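Local atomic coordinates of large adhesion protein (Lap) involved in biofilm formation (Marinobacter hydrocarbonoclasticus, PDB entry 6XI3), a protein that probably holds its adhesive parts away from the bacterial surface in biofilm formation, through an extending region of calcium-binding Ig-like beta-sandwich repeats. Residues A[226-231]-A[292-297]; A[320-325]-A[403-408]; A[351-356]-A[390-395]; A[356-361]-A[383-388]. All coordinates share one frame; numbering follows the deposited sequence.

Contact 1. Residues A[226-231]-A[292-297]; sequences VSVDTV and LTVEAT
Val-294 is the bump here, and Val-226 and Val-228 form the hollow it enters. Its two methyls split between them: CG1 goes to Val-226 CG2 at 4.0 Å, while CG2 meets Val-228 CG2 at 3.8 Å. The fork is set by chi1 of 175°, which puts CG1 anti to the backbone N and leaves CG2 beside it, one branch for each valine opposite. Where Val-226 meets Ala-296 the fit is flatter. Ala-296 offers only CB, and Val-226 lies down on it, with CB against Ala-296 CB at 3.7 Å and CG2 filling the step between that methyl and Val-294. Beyond Val-228 the strands splay, CA-CA distances growing from 6.2 Å at Val-226 and Ala-296 to 9.6 Å at Val-231 and Leu-292. The longer leucine spans the wider gap, its CD1 reaching Val-231 CG2 at 4.2 Å, and Ile-284 and Leu-314 pack against this pair. A classic beta bulge, Asp-229 and Thr-230 facing Asn-239, lies between Val-228 and Val-231, consistent with both pointing toward the other strand. Strands 223-232 and 290-299 belong to different sheets, and apolar contact between facing sheets is the core of an Ig-like beta-sandwich.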
# COMPACT_ATOMS: atom_id res chain seq x y z
N VAL A 226 -8.21 -3.64 16.77
CA VAL A 226 -7.82 -2.75 17.89
C VAL A 226 -8.19 -3.47 19.18
O VAL A 226 -9.15 -4.23 19.19
CB VAL A 226 -8.42 -1.34 17.78
CG1 VAL A 226 -9.94 -1.33 17.92
CG2 VAL A 226 -7.79 -0.41 18.81
N SER A 227 -7.40 -3.26 20.23
CA SER A 227 -7.75 -3.82 21.55
C SER A 227 -7.41 -2.79 22.62
O SER A 227 -6.48 -1.96 22.43
CB SER A 227 -7.14 -5.19 21.74
OG SER A 227 -5.86 -5.11 22.31
N VAL A 228 -8.23 -2.79 23.66
CA VAL A 228 -8.01 -1.96 24.86
C VAL A 228 -7.21 -2.85 25.79
O VAL A 228 -7.81 -3.76 26.32
CB VAL A 228 -9.35 -1.48 25.44
CG1 VAL A 228 -9.15 -0.52 26.59
CG2 VAL A 228 -10.18 -0.86 24.34
N ASP A 229 -5.90 -2.65 25.86
CA ASP A 229 -5.01 -3.40 26.78
C ASP A 229 -5.36 -3.06 28.24
O ASP A 229 -5.49 -3.99 29.02
CB ASP A 229 -3.55 -3.15 26.46
CG ASP A 229 -3.25 -3.59 25.02
OD1 ASP A 229 -3.94 -4.51 24.54
OD2 ASP A 229 -2.38 -3.02 24.40
N THR A 230 -5.50 -1.78 28.57
CA THR A 230 -5.67 -1.34 29.97
C THR A 230 -6.38 0.01 29.92
O THR A 230 -6.06 0.83 29.06
CB THR A 230 -4.34 -1.35 30.77
OG1 THR A 230 -4.61 -1.30 32.18
CG2 THR A 230 -3.45 -0.16 30.54
N VAL A 231 -7.33 0.20 30.81
CA VAL A 231 -7.79 1.55 31.21
C VAL A 231 -7.33 1.77 32.65
O VAL A 231 -7.81 1.09 33.57
CB VAL A 231 -9.31 1.70 31.05
CG1 VAL A 231 -9.78 3.04 31.62
CG2 VAL A 231 -9.73 1.53 29.60
N LEU A 292 -16.62 2.79 27.42
CA LEU A 292 -15.81 3.48 26.39
C LEU A 292 -15.95 2.67 25.11
O LEU A 292 -16.00 1.43 25.22
CB LEU A 292 -14.35 3.49 26.81
CG LEU A 292 -14.03 4.31 28.05
CD1 LEU A 292 -12.54 4.37 28.24
CD2 LEU A 292 -14.61 5.72 27.97
N THR A 293 -15.99 3.35 23.97
CA THR A 293 -15.82 2.72 22.65
C THR A 293 -14.59 3.32 22.00
O THR A 293 -14.52 4.56 21.83
CB THR A 293 -17.07 2.82 21.79
OG1 THR A 293 -18.13 2.25 22.57
CG2 THR A 293 -16.93 2.05 20.50
N VAL A 294 -13.68 2.43 21.61
CA VAL A 294 -12.43 2.76 20.91
C VAL A 294 -12.61 2.32 19.47
O VAL A 294 -12.95 1.14 19.24
CB VAL A 294 -11.22 2.07 21.57
CG1 VAL A 294 -9.95 2.32 20.77
CG2 VAL A 294 -11.08 2.53 23.01
N GLU A 295 -12.37 3.24 18.55
CA GLU A 295 -12.30 2.92 17.11
C GLU A 295 -10.92 3.28 16.58
O GLU A 295 -10.36 4.30 17.04
CB GLU A 295 -13.37 3.68 16.35
CG GLU A 295 -13.19 3.49 14.84
CD GLU A 295 -14.48 3.20 14.11
OE1 GLU A 295 -15.23 4.16 13.90
OE2 GLU A 295 -14.73 2.00 13.80
N ALA A 296 -10.41 2.45 15.67
CA ALA A 296 -9.11 2.62 14.99
C ALA A 296 -9.34 2.48 13.49
O ALA A 296 -10.08 1.57 13.11
CB ALA A 296 -8.12 1.60 15.50
N THR A 297 -8.70 3.32 12.69
CA THR A 297 -8.81 3.34 11.22
C THR A 297 -7.42 3.61 10.63
O THR A 297 -6.68 4.48 11.16
CB THR A 297 -9.79 4.42 10.76
OG1 THR A 297 -11.05 4.20 11.39
CG2 THR A 297 -9.99 4.45 9.26

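Contact 2. Residues A[320-325]-A[403-408]; sequences ALTVSL and LTDSAN
The carboxylate of Asp-405 is the flat group, wedged against the backbone of 320-325. Val-323 CG1 stands over one of its faces. Thr-322 CA lies obliquely on the other side, 3.3 Å from Asp-405 OD2. At the edge, Val-323 N donates to Asp-405 OD2 over 2.9 Å, on the anti side, a little out of the carboxylate plane, in a fairly straight bond (163° at the hydrogen). OD1 turns back to its own strand and takes a weak bond from Ser-406 N. The extended chi1 of Asp-405, -169°, carries the carboxylate across the gap, and its CB comes to 3.3 Å from Leu-321 O and also touches Leu-321 CD2. On one side of the aspartate Leu-321 CB and Leu-403 CB meet at 3.9 Å; on the other Ala-407 CB lies loosely between Val-323 CG1 and Leu-325 CB. Tyr-374 covers Leu-321 and Val-323 and is hydrogen-bonded through OH to Thr-322 O. Near the N-terminal end of 320-325, a water accepts from Leu-321 N and donates to Thr-404 O, 2.9 Å away. The two strands run almost parallel, 20° apart, as outer strands of two different sheets. Side chain and water thus replace direct backbone pairing along this seam. Val-323 O, another acceptor, also lies 3.4 Å from Asp-405 OD2, a closeness that would probably disfavour the charged carboxylate slightly, whereas the N-H of Val-323 would favour it.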
# COMPACT_ATOMS: atom_id res chain seq x y z
N ALA A 320 -21.09 7.67 44.82
CA ALA A 320 -21.61 7.78 46.20
C ALA A 320 -22.89 8.61 46.23
O ALA A 320 -23.10 9.50 45.36
CB ALA A 320 -20.54 8.34 47.11
N LEU A 321 -23.70 8.33 47.23
CA LEU A 321 -24.88 9.16 47.53
C LEU A 321 -25.00 9.27 49.06
O LEU A 321 -24.88 8.22 49.75
CB LEU A 321 -26.12 8.51 46.89
CG LEU A 321 -27.40 9.31 47.11
CD1 LEU A 321 -28.34 9.23 45.93
CD2 LEU A 321 -28.07 8.87 48.40
N THR A 322 -25.22 10.48 49.56
CA THR A 322 -25.67 10.73 50.96
C THR A 322 -27.09 11.29 50.96
O THR A 322 -27.46 12.00 50.03
CB THR A 322 -24.79 11.75 51.69
OG1 THR A 322 -25.00 13.04 51.10
CG2 THR A 322 -23.32 11.39 51.68
N VAL A 323 -27.84 11.05 52.04
CA VAL A 323 -29.12 11.77 52.27
C VAL A 323 -29.11 12.25 53.72
O VAL A 323 -28.47 11.58 54.57
CB VAL A 323 -30.33 10.88 51.97
CG1 VAL A 323 -30.46 9.74 52.96
CG2 VAL A 323 -31.61 11.69 51.92
N SER A 324 -29.77 13.37 53.97
CA SER A 324 -29.93 13.99 55.31
C SER A 324 -31.39 14.36 55.52
O SER A 324 -32.04 14.91 54.60
CB SER A 324 -29.01 15.18 55.47
OG SER A 324 -29.36 15.90 56.65
N LEU A 325 -31.92 14.02 56.69
CA LEU A 325 -33.24 14.53 57.13
C LEU A 325 -32.97 15.84 57.87
O LEU A 325 -32.53 15.78 59.04
CB LEU A 325 -33.93 13.48 57.98
CG LEU A 325 -35.28 13.88 58.56
CD1 LEU A 325 -36.24 14.35 57.48
CD2 LEU A 325 -35.87 12.71 59.33
N LEU A 403 -26.71 3.61 43.99
CA LEU A 403 -26.02 4.32 45.09
C LEU A 403 -27.08 4.76 46.08
O LEU A 403 -28.02 5.43 45.62
CB LEU A 403 -25.29 5.52 44.53
CG LEU A 403 -24.34 5.17 43.39
CD1 LEU A 403 -23.89 6.46 42.74
CD2 LEU A 403 -23.17 4.32 43.92
N THR A 404 -26.96 4.33 47.34
CA THR A 404 -28.01 4.52 48.38
C THR A 404 -27.42 5.06 49.67
O THR A 404 -26.18 5.01 49.88
CB THR A 404 -28.82 3.25 48.68
OG1 THR A 404 -27.94 2.31 49.29
CG2 THR A 404 -29.47 2.65 47.47
N ASP A 405 -28.32 5.61 50.48
CA ASP A 405 -28.05 6.09 51.84
C ASP A 405 -29.39 6.15 52.56
O ASP A 405 -30.42 6.15 51.87
CB ASP A 405 -27.29 7.42 51.85
CG ASP A 405 -26.78 7.77 53.25
OD1 ASP A 405 -26.60 6.81 54.04
OD2 ASP A 405 -26.59 8.97 53.54
N SER A 406 -29.36 6.10 53.88
CA SER A 406 -30.56 6.25 54.73
C SER A 406 -30.30 7.31 55.79
O SER A 406 -29.12 7.69 56.03
CB SER A 406 -31.00 4.93 55.31
OG SER A 406 -30.10 4.51 56.31
N ALA A 407 -31.37 7.86 56.33
CA ALA A 407 -31.33 8.73 57.51
C ALA A 407 -32.56 8.45 58.37
O ALA A 407 -33.58 7.90 57.86
CB ALA A 407 -31.24 10.16 57.08
N ASN A 408 -32.44 8.75 59.64
CA ASN A 408 -33.42 8.35 60.67
C ASN A 408 -33.90 9.64 61.32
O ASN A 408 -33.11 10.58 61.45
CB ASN A 408 -32.83 7.40 61.71
CG ASN A 408 -32.39 6.07 61.13
OD1 ASN A 408 -31.22 5.72 61.23
ND2 ASN A 408 -33.31 5.35 60.51
O HOH W 1 -23.61 5.76 48.73

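Contact 3. Residues A[351-356]-A[390-395]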
# COMPACT_ATOMS: atom_id res chain seq x y z
N ASN A 351 -34.52 8.78 43.71
CA ASN A 351 -35.77 8.23 44.30
C ASN A 351 -35.63 8.24 45.83
O ASN A 351 -34.58 7.75 46.34
CB ASN A 351 -36.14 6.83 43.75
CG ASN A 351 -36.52 6.84 42.28
OD1 ASN A 351 -35.67 6.77 41.40
ND2 ASN A 351 -37.80 6.95 41.98
N VAL A 352 -36.66 8.75 46.52
CA VAL A 352 -36.67 8.88 48.01
C VAL A 352 -37.90 8.15 48.55
O VAL A 352 -38.97 8.27 47.95
CB VAL A 352 -36.64 10.36 48.44
CG1 VAL A 352 -36.82 10.52 49.94
CG2 VAL A 352 -35.36 11.05 48.00
N THR A 353 -37.71 7.33 49.58
CA THR A 353 -38.82 6.72 50.38
C THR A 353 -38.68 7.20 51.83
O THR A 353 -37.54 7.33 52.33
CB THR A 353 -38.78 5.19 50.31
OG1 THR A 353 -37.50 4.87 50.88
CG2 THR A 353 -38.92 4.62 48.91
N ILE A 354 -39.81 7.52 52.46
CA ILE A 354 -39.88 7.78 53.92
C ILE A 354 -40.85 6.72 54.46
O ILE A 354 -41.98 6.71 53.97
CB ILE A 354 -40.37 9.20 54.19
CG1 ILE A 354 -39.50 10.23 53.45
CG2 ILE A 354 -40.43 9.49 55.68
CD1 ILE A 354 -40.30 11.40 52.97
N THR A 355 -40.36 5.83 55.32
CA THR A 355 -41.13 4.74 55.93
C THR A 355 -41.35 5.07 57.41
O THR A 355 -40.40 5.43 58.08
CB THR A 355 -40.40 3.41 55.69
OG1 THR A 355 -40.16 3.41 54.28
CG2 THR A 355 -41.18 2.19 56.16
N ASP A 356 -42.58 4.96 57.88
CA ASP A 356 -42.93 5.15 59.31
C ASP A 356 -42.85 3.79 60.05
O ASP A 356 -42.47 2.79 59.42
CB ASP A 356 -44.29 5.83 59.37
CG ASP A 356 -45.47 4.94 59.06
OD1 ASP A 356 -45.27 3.70 58.90
OD2 ASP A 356 -46.59 5.49 59.02
N THR A 390 -37.69 6.46 58.71
CA THR A 390 -36.49 6.07 57.95
C THR A 390 -36.62 6.64 56.54
O THR A 390 -37.64 6.38 55.89
CB THR A 390 -36.30 4.55 57.90
OG1 THR A 390 -36.31 4.10 59.24
CG2 THR A 390 -35.00 4.18 57.21
N VAL A 391 -35.65 7.46 56.16
CA VAL A 391 -35.55 8.07 54.82
C VAL A 391 -34.54 7.22 54.04
O VAL A 391 -33.46 6.98 54.60
CB VAL A 391 -35.10 9.53 54.91
CG1 VAL A 391 -34.77 10.12 53.53
CG2 VAL A 391 -36.13 10.40 55.63
N GLU A 392 -34.90 6.76 52.85
CA GLU A 392 -33.98 6.04 51.93
C GLU A 392 -33.90 6.84 50.62
O GLU A 392 -34.95 7.23 50.09
CB GLU A 392 -34.45 4.59 51.76
CG GLU A 392 -33.68 3.80 50.71
CD GLU A 392 -32.33 3.25 51.16
OE1 GLU A 392 -31.96 3.47 52.34
OE2 GLU A 392 -31.66 2.59 50.34
N ALA A 393 -32.70 7.10 50.13
CA ALA A 393 -32.49 7.73 48.82
C ALA A 393 -31.62 6.83 47.94
O ALA A 393 -30.66 6.23 48.46
CB ALA A 393 -31.89 9.09 49.02
N SER A 394 -31.94 6.78 46.64
CA SER A 394 -31.24 5.95 45.63
C SER A 394 -31.08 6.71 44.30
O SER A 394 -32.01 7.42 43.87
CB SER A 394 -31.95 4.67 45.39
OG SER A 394 -31.05 3.77 44.75
N ALA A 395 -29.93 6.52 43.66
CA ALA A 395 -29.68 7.05 42.32
C ALA A 395 -28.70 6.12 41.60
O ALA A 395 -27.92 5.43 42.28
CB ALA A 395 -29.18 8.47 42.38
O HOH W 2 -32.95 6.01 40.97
O HOH W 3 -37.81 4.44 53.68
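Strands 351-356 and 390-395 run antiparallel, axes 4.6 Å apart at 165°, as the two central strands of the four-stranded sheet of an Ig-like beta-sandwich. Three hydrogen-bonded pairs, Asn-351 with Ser-394, Thr-353 with Glu-392 and Thr-355 with Thr-390, each exchange two backbone bonds. Between them Val-352 with Ala-393 and Ile-354 with Val-391 are non-hydrogen-bonded pairs, CA atoms 4.4 Å apart in both, and here CA-H groups point at the carbonyls opposite. These four residues form the buried face. Ile-354 and Val-391 lie side by side, Ile-354 CG1 against Val-391 CG2 at 4.0 Å, while Val-391 CG1 leans diagonally to Val-352 CG1 at 4.2 Å. Leu-321, Val-323, Val-335 and Leu-337 of the facing sheet close over them. The other face is polar. Thr-353 holds OG1 between its backbone N and carbonyl carbon (chi1 61°), close against Glu-392 CB at 3.2 Å. Glu-392 starts alongside it, then bends at chi2 (80°) and leads its carboxylate off toward Thr-404 and Ser-406. At one end a water donates to Asn-351 OD1 and, weakly, to Ser-394 O. A second water sits among the threonines, 2.8 Å from Thr-353 OG1 and 2.6 Å from Thr-355 OG1, and donates to Thr-390 O, which also accepts from Thr-355 N.

Contact 4. Residues A[356-361]-A[383-388]; sequences DSTGNV and SLVDGD. With NA (sodium ion), chain H; CA (calcium ion), chain C.
A chi1 of 75° folds the Asp-356 side chain between its own backbone N and carbonyl carbon, setting its carboxylate between the following turn and Val-385. Asp-356 OD2 accepts from Val-385 N at 2.9 Å, on the anti side, and uses its syn lone pair for Asn-360 ND2 at 2.8 Å. OD1 takes Thr-358 N and Asn-360 N from opposite faces of the carboxylate plane. Four N-H groups thus fix the rotation of this buried group; the bond from Thr-358 makes an Asx turn, within the type I turn from Asp-356 to Gly-359. Around it Leu-384 CD2 rests on Asn-360 CB, and Val-385 CG2 meets Thr-358 CG2 at 3.7 Å. A chi1 of 48° swings Ser-357 OG to the sodium ion at 2.7 Å. Val-385 O at 2.6 Å and Asp-388 O at 2.8 Å also bind the sodium, pinning 383-388 to the turn. Asp-386 points the other way and binds the calcium ion through OD2, together with a water, Asp-412 and Thr-414; its OD1 accepts from Ala-413 N. The turn joins strand 349-356 to strand 361-367. Residues 383-388 run from a loop into the start of strand 387-396, with Leu-384 packed on Ile-354, Val-362 and Leu-411.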
# COMPACT_ATOMS: atom_id res chain seq x y z
N ASP A 356 -42.58 4.96 57.88
CA ASP A 356 -42.93 5.15 59.31
C ASP A 356 -42.85 3.79 60.05
O ASP A 356 -42.47 2.79 59.42
CB ASP A 356 -44.29 5.83 59.37
CG ASP A 356 -45.47 4.94 59.06
OD1 ASP A 356 -45.27 3.70 58.90
OD2 ASP A 356 -46.59 5.49 59.02
N SER A 357 -43.17 3.78 61.34
CA SER A 357 -42.91 2.64 62.27
C SER A 357 -43.91 1.50 62.02
O SER A 357 -43.70 0.43 62.61
CB SER A 357 -42.93 3.07 63.72
OG SER A 357 -44.08 3.85 64.00
N THR A 358 -44.95 1.71 61.22
CA THR A 358 -45.95 0.64 60.93
C THR A 358 -45.86 0.21 59.45
O THR A 358 -46.73 -0.56 59.03
CB THR A 358 -47.35 1.06 61.39
OG1 THR A 358 -47.95 1.96 60.46
CG2 THR A 358 -47.33 1.69 62.77
N GLY A 359 -44.86 0.68 58.70
CA GLY A 359 -44.63 0.29 57.29
C GLY A 359 -45.33 1.15 56.24
O GLY A 359 -45.23 0.79 55.08
N ASN A 360 -46.01 2.26 56.58
CA ASN A 360 -46.57 3.18 55.56
C ASN A 360 -45.41 3.88 54.84
O ASN A 360 -44.34 4.01 55.43
CB ASN A 360 -47.49 4.23 56.16
CG ASN A 360 -48.65 3.62 56.90
OD1 ASN A 360 -49.34 2.76 56.36
ND2 ASN A 360 -48.89 4.08 58.12
N VAL A 361 -45.57 4.21 53.57
CA VAL A 361 -44.43 4.72 52.76
C VAL A 361 -44.90 5.95 52.00
O VAL A 361 -46.02 5.95 51.48
CB VAL A 361 -43.81 3.66 51.82
CG1 VAL A 361 -42.71 4.24 50.94
CG2 VAL A 361 -43.25 2.48 52.60
N SER A 383 -49.64 11.22 55.85
CA SER A 383 -50.09 9.80 55.78
C SER A 383 -49.29 8.90 56.72
O SER A 383 -49.67 7.74 56.86
CB SER A 383 -50.01 9.26 54.35
OG SER A 383 -48.66 9.13 53.93
N LEU A 384 -48.18 9.37 57.31
CA LEU A 384 -47.35 8.54 58.21
C LEU A 384 -47.85 8.71 59.65
O LEU A 384 -48.49 9.74 59.92
CB LEU A 384 -45.88 8.94 58.08
CG LEU A 384 -45.31 8.84 56.66
CD1 LEU A 384 -43.80 9.05 56.64
CD2 LEU A 384 -45.67 7.48 56.05
N VAL A 385 -47.46 7.81 60.54
CA VAL A 385 -47.90 7.84 61.97
C VAL A 385 -46.70 8.20 62.84
O VAL A 385 -45.54 7.98 62.43
CB VAL A 385 -48.55 6.52 62.41
CG1 VAL A 385 -49.76 6.19 61.56
CG2 VAL A 385 -47.57 5.35 62.44
N ASP A 386 -46.98 8.71 64.04
CA ASP A 386 -45.92 9.10 65.00
C ASP A 386 -45.01 7.91 65.28
O ASP A 386 -45.48 6.76 65.25
CB ASP A 386 -46.55 9.68 66.26
CG ASP A 386 -47.06 11.09 66.04
OD1 ASP A 386 -47.01 11.60 64.86
OD2 ASP A 386 -47.46 11.68 67.04
N GLY A 387 -43.75 8.22 65.58
CA GLY A 387 -42.68 7.28 65.91
C GLY A 387 -41.54 7.43 64.91
O GLY A 387 -41.45 8.50 64.26
N ASP A 388 -40.72 6.38 64.77
CA ASP A 388 -39.49 6.41 63.95
C ASP A 388 -39.86 6.73 62.50
O ASP A 388 -40.96 6.33 62.03
CB ASP A 388 -38.69 5.10 64.05
CG ASP A 388 -37.92 4.96 65.36
OD1 ASP A 388 -37.75 5.99 66.07
OD2 ASP A 388 -37.47 3.82 65.66
NA NA H . -43.64 6.24 62.81
CA CA C . -47.06 11.92 69.44
O HOH W 4 -45.37 10.36 69.53

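Contact 1 comes first along the chain: 292-297 comes back to 226-231, Ala-296 meeting Val-226, and closes a loop that joins the two sheets of one sandwich. It is complete before contact 2 opens at 320 in the next sandwich, about 17 Å away between nearest atoms; the calcium site of Asp-289, Asp-315, Thr-317, Asp-343 and Asn-399 falls at this junction. Contact 2, 320-325 with 403-408, encloses contact 3, which in turn encloses contact 4 and shares Asp-356 with it. Strand 402-411 pairs with 387-396, so contacts 2 and 3 touch. Contact 2 joins edge strands of the two sheets, contact 3 the central strands of one, and contact 4 the loops at the sodium-bound end.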